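Local coordinates for protein trichothecene 3-O-acetyltransferase TRI101 (Fusarium sporotrichioides, PDB 2ZBA) that acetylates the 3-hydroxyl of trichothecene mycotoxins with acetyl-CoA as donor, a step in the biosynthesis of compounds such as T-2 toxin, at residues L286-A291 and P415-M420. Residues are numbered along the deposited sequence; the frame is centred on the assembly and turned at random.
Sequences LARLDA and PFESLM. With ZBA (12,13-Epoxytrichothec-9-ene-3,4,8,15-tetrol-4,15-diacetate-8-isovalerate), chain F.
Arg288 and Glu417 approach from opposite directions across the protein surface, one long side chain reaching from each segment. They form a long salt bridge, with Arg288 NH2 3.6 Å from Glu417 OE2. The oxygen lies well out of the guanidinium plane, and the two flat groups are turned 45° apart. No N-H of Arg288 points at this oxygen, so the link is one of charge only. Both chains are stretched out. Glu417 has CG anti to its backbone N (chi1 -170°) and runs on extended, which carries the carboxylate out from the turn.

Each charge has other partners. Arg288 NH2 donates to Ser380 O, and NE pairs with Asp441. Glu417 OE2 also pairs with Arg438. This arginine and Arg285 lie near Arg288, so Glu417 and Asp441 probably offset the positive charge of the three arginines.

This part is loose: Arg288 and Glu417 are both partly exposed to solvent, the segments bury just 42 Å² together, and no hydrogen bond joins them. Tighter packing begins at the turn itself, where Ser418 is buried. Its OG is hydrogen-bonded to Pro379 O, Ser382 O and Arg285. Residues 416-419 form a type II turn, closed by Leu419 N to Phe416 O at 3.1 Å, which leads into strand 419-422.

Beyond the turn, Phe416 and Leu419 line the trichothecene pocket. Phe416 CE2 lies 3.1 Å from O18 of the T-2 isovalerate ester, with the oxygen placed obliquely to the ring. Leu419 CD1 packs 3.6 Å from ligand C36.

The contact thus joins the loop after helix 269-285 to the turn before a central strand of the seven-stranded sheet. Its chemistry implies a weak electrostatic tie at the partly exposed surface, within a wider charge network, while the turn beneath is fixed by hydrogen bonds.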
ATOM      1  N   LEU A 286      11.891  -9.573 -22.315  1.00 27.95           N
ATOM      2  CA  LEU A 286      12.688  -9.618 -23.540  1.00 28.54           C
ATOM      3  C   LEU A 286      12.317 -10.783 -24.447  1.00 29.20           C
ATOM      4  O   LEU A 286      12.649 -10.774 -25.631  1.00 30.02           O
ATOM      5  CB  LEU A 286      14.176  -9.682 -23.222  1.00 28.44           C
ATOM      6  CG  LEU A 286      14.812  -8.380 -22.750  1.00 27.92           C
ATOM      7  CD1 LEU A 286      16.263  -8.633 -22.393  1.00 27.98           C
ATOM      8  CD2 LEU A 286      14.662  -7.321 -23.845  1.00 29.00           C
ATOM      9  N   ALA A 287      11.629 -11.782 -23.895  1.00 29.53           N
ATOM     10  CA  ALA A 287      11.103 -12.881 -24.700  1.00 29.62           C
ATOM     11  C   ALA A 287       9.868 -12.477 -25.527  1.00 29.84           C
ATOM     12  O   ALA A 287       9.454 -13.227 -26.410  1.00 30.20           O
ATOM     13  CB  ALA A 287      10.803 -14.092 -23.818  0.50 29.49           C
ATOM     14  N   ARG A 288       9.293 -11.299 -25.262  1.00 29.51           N
ATOM     15  CA  ARG A 288       8.039 -10.896 -25.921  1.00 29.16           C
ATOM     16  C   ARG A 288       7.954  -9.424 -26.363  1.00 29.95           C
ATOM     17  O   ARG A 288       7.001  -9.024 -27.026  1.00 30.33           O
ATOM     18  CB  ARG A 288       6.805 -11.292 -25.072  1.00 29.44           C
ATOM     19  CG  ARG A 288       6.665 -10.590 -23.701  1.00 28.63           C
ATOM     20  CD  ARG A 288       5.212 -10.639 -23.154  1.00 27.08           C
ATOM     21  NE  ARG A 288       5.056  -9.805 -21.958  1.00 23.76           N
ATOM     22  CZ  ARG A 288       4.621  -8.537 -21.954  1.00 23.78           C
ATOM     23  NH1 ARG A 288       4.274  -7.927 -23.089  1.00 21.93           N
ATOM     24  NH2 ARG A 288       4.528  -7.865 -20.808  1.00 18.66           N
ATOM     25  N   LEU A 289       8.954  -8.631 -26.002  1.00 30.74           N
ATOM     26  CA  LEU A 289       9.031  -7.224 -26.408  1.00 31.10           C
ATOM     27  C   LEU A 289      10.412  -6.923 -26.996  1.00 31.70           C
ATOM     28  O   LEU A 289      11.400  -7.492 -26.530  1.00 31.22           O
ATOM     29  CB  LEU A 289       8.811  -6.309 -25.197  1.00 30.65           C
ATOM     30  CG  LEU A 289       7.499  -6.320 -24.414  1.00 29.44           C
ATOM     31  CD1 LEU A 289       7.714  -5.591 -23.100  1.00 28.23           C
ATOM     32  CD2 LEU A 289       6.375  -5.676 -25.209  0.50 28.82           C
ATOM     33  N   ASP A 290      10.471  -6.018 -27.985  1.00 32.60           N
ATOM     34  CA  ASP A 290      11.748  -5.473 -28.513  1.00 33.88           C
ATOM     35  C   ASP A 290      12.667  -5.020 -27.383  1.00 33.46           C
ATOM     36  O   ASP A 290      12.190  -4.578 -26.339  1.00 34.30           O
ATOM     37  CB  ASP A 290      11.520  -4.255 -29.434  1.00 34.10           C
ATOM     38  CG  ASP A 290      11.179  -4.627 -30.873  1.00 36.99           C
ATOM     39  OD1 ASP A 290      11.611  -5.696 -31.364  1.00 39.81           O
ATOM     40  OD2 ASP A 290      10.481  -3.818 -31.539  1.00 39.12           O
ATOM     41  N   ALA A 291      13.977  -5.114 -27.604  1.00 33.02           N
ATOM     42  CA  ALA A 291      14.990  -4.638 -26.656  1.00 32.66           C
ATOM     43  C   ALA A 291      14.821  -3.149 -26.317  1.00 32.25           C
ATOM     44  O   ALA A 291      15.036  -2.733 -25.186  1.00 32.31           O
ATOM     45  CB  ALA A 291      16.400  -4.914 -27.204  1.00 32.65           C
ATOM     46  N   PRO A 415      -6.554  -9.641 -10.881  1.00 22.24           N
ATOM     47  CA  PRO A 415      -5.253  -9.537 -11.518  1.00 22.75           C
ATOM     48  C   PRO A 415      -5.079  -8.140 -12.087  1.00 23.18           C
ATOM     49  O   PRO A 415      -6.013  -7.573 -12.618  1.00 23.24           O
ATOM     50  CB  PRO A 415      -5.333 -10.560 -12.645  1.00 22.20           C
ATOM     51  CG  PRO A 415      -6.299 -11.564 -12.160  1.00 23.39           C
ATOM     52  CD  PRO A 415      -7.323 -10.787 -11.408  1.00 22.66           C
ATOM     53  N   PHE A 416      -3.890  -7.582 -11.930  1.00 23.47           N
ATOM     54  CA  PHE A 416      -3.639  -6.223 -12.328  1.00 23.64           C
ATOM     55  C   PHE A 416      -2.187  -6.163 -12.766  1.00 22.93           C
ATOM     56  O   PHE A 416      -1.282  -5.943 -11.956  1.00 21.67           O
ATOM     57  CB  PHE A 416      -3.898  -5.306 -11.148  1.00 25.06           C
ATOM     58  CG  PHE A 416      -4.244  -3.919 -11.530  1.00 27.16           C
ATOM     59  CD1 PHE A 416      -5.533  -3.448 -11.350  1.00 29.43           C
ATOM     60  CD2 PHE A 416      -3.273  -3.057 -12.038  1.00 30.45           C
ATOM     61  CE1 PHE A 416      -5.861  -2.154 -11.685  1.00 30.76           C
ATOM     62  CE2 PHE A 416      -3.589  -1.753 -12.385  1.00 31.01           C
ATOM     63  CZ  PHE A 416      -4.888  -1.299 -12.210  1.00 30.71           C
ATOM     64  N   GLU A 417      -1.980  -6.389 -14.059  1.00 21.65           N
ATOM     65  CA  GLU A 417      -0.653  -6.608 -14.576  1.00 21.41           C
ATOM     66  C   GLU A 417       0.302  -5.446 -14.243  1.00 20.71           C
ATOM     67  O   GLU A 417      -0.046  -4.276 -14.415  1.00 20.53           O
ATOM     68  CB  GLU A 417      -0.714  -6.845 -16.076  1.00 21.65           C
ATOM     69  CG  GLU A 417       0.580  -7.298 -16.632  1.00 22.07           C
ATOM     70  CD  GLU A 417       0.641  -7.181 -18.124  1.00 22.83           C
ATOM     71  OE1 GLU A 417      -0.309  -6.641 -18.736  1.00 26.35           O
ATOM     72  OE2 GLU A 417       1.645  -7.639 -18.686  1.00 23.46           O
ATOM     73  N   SER A 418       1.485  -5.811 -13.749  1.00 19.65           N
ATOM     74  CA  SER A 418       2.593  -4.898 -13.437  1.00 19.17           C
ATOM     75  C   SER A 418       2.460  -4.197 -12.098  1.00 18.21           C
ATOM     76  O   SER A 418       3.365  -3.471 -11.682  1.00 17.07           O
ATOM     77  CB  SER A 418       2.812  -3.879 -14.564  1.00 19.26           C
ATOM     78  OG  SER A 418       3.155  -4.554 -15.770  1.00 20.49           O
ATOM     79  N   LEU A 419       1.340  -4.427 -11.414  1.00 17.92           N
ATOM     80  CA  LEU A 419       1.141  -3.874 -10.079  1.00 17.92           C
ATOM     81  C   LEU A 419       1.809  -4.759  -9.044  1.00 17.85           C
ATOM     82  O   LEU A 419       1.736  -5.973  -9.142  1.00 18.39           O
ATOM     83  CB  LEU A 419      -0.354  -3.649  -9.772  1.00 17.50           C
ATOM     84  CG  LEU A 419      -0.737  -3.030  -8.423  1.00 17.57           C
ATOM     85  CD1 LEU A 419      -0.333  -1.527  -8.328  1.00 19.21           C
ATOM     86  CD2 LEU A 419      -2.234  -3.216  -8.206  1.00 17.16           C
HETATM   87  N   MSE A 420       2.490  -4.133  -8.079  1.00 17.67           N
HETATM   88  CA  MSE A 420       3.300  -4.846  -7.101  1.00 18.35           C
HETATM   89  C   MSE A 420       3.330  -4.171  -5.730  1.00 17.45           C
HETATM   90  O   MSE A 420       3.161  -2.949  -5.618  1.00 17.02           O
HETATM   91  CB  MSE A 420       4.730  -5.013  -7.628  1.00 18.14           C
HETATM   92  CG  MSE A 420       4.806  -5.821  -8.905  1.00 19.17           C
HETATM   93 SE   MSE A 420       6.575  -6.100  -9.533  0.60 21.35          SE
HETATM   94  CE  MSE A 420       6.180  -6.604 -11.353  1.00 19.96           C
TER
HETATM   95  O18 ZBA F 463      -3.014   0.693 -10.503  0.60 27.44           O
HETATM   96  C44 ZBA F 463      -3.992   1.250 -10.070  0.60 26.10           C
HETATM   97  C45 ZBA F 463      -4.931   2.115 -10.830  0.60 26.53           C
HETATM   98  C46 ZBA F 463      -6.360   1.968 -10.487  0.60 26.84           C
HETATM   99  C48 ZBA F 463      -7.105   0.744 -10.672  0.60 25.66           C
HETATM  100  C47 ZBA F 463      -7.201   3.062  -9.934  0.60 27.53           C
HETATM  101  O17 ZBA F 463      -4.310   1.108  -8.783  0.60 24.93           O
HETATM  102  C31 ZBA F 463      -3.371   0.537  -7.821  0.60 22.10           C
HETATM  103  C30 ZBA F 463      -2.191   1.467  -7.595  0.60 20.59           C
HETATM  104  C32 ZBA F 463      -4.187   0.188  -6.617  0.60 20.92           C
HETATM  105  C39 ZBA F 463      -5.296  -0.786  -6.872  0.60 20.58           C
HETATM  106  C33 ZBA F 463      -3.906   0.696  -5.436  0.60 20.77           C
HETATM  107  C34 ZBA F 463      -2.748   1.594  -5.173  0.60 20.02           C
HETATM  108  O10 ZBA F 463      -1.613   0.753  -4.740  0.60 20.20           O
HETATM  109  C29 ZBA F 463      -2.268   2.469  -6.390  0.60 20.37           C
HETATM  110  C38 ZBA F 463      -3.329   3.556  -6.670  0.60 20.45           C
HETATM  111  O12 ZBA F 463      -3.246   3.981  -8.052  0.60 20.49           O
HETATM  112  C40 ZBA F 463      -3.767   5.171  -8.346  0.60 19.64           C
HETATM  113  C41 ZBA F 463      -3.692   5.451  -9.811  0.60 18.86           C
HETATM  114  O13 ZBA F 463      -4.222   5.905  -7.586  0.60 20.28           O
HETATM  115  C28 ZBA F 463      -0.842   3.144  -6.056  0.60 19.24           C
HETATM  116  C37 ZBA F 463      -0.402   4.111  -7.189  0.60 19.43           C
HETATM  117  C35 ZBA F 463       0.154   2.000  -5.791  0.60 19.12           C
HETATM  118  C25 ZBA F 463      -0.344   1.404  -4.537  0.60 18.98           C
HETATM  119  C36 ZBA F 463       1.043   1.359  -6.726  0.60 17.64           C
HETATM  120  O11 ZBA F 463       1.556   2.277  -5.746  0.60 17.52           O
HETATM  121  C27 ZBA F 463      -0.832   3.800  -4.601  0.60 19.79           C
HETATM  122  C26 ZBA F 463      -0.328   2.674  -3.713  0.60 19.52           C
HETATM  123  O16 ZBA F 463      -1.048   2.502  -2.519  0.60 23.53           O
HETATM  124  O14 ZBA F 463       0.020   4.971  -4.408  0.60 18.87           O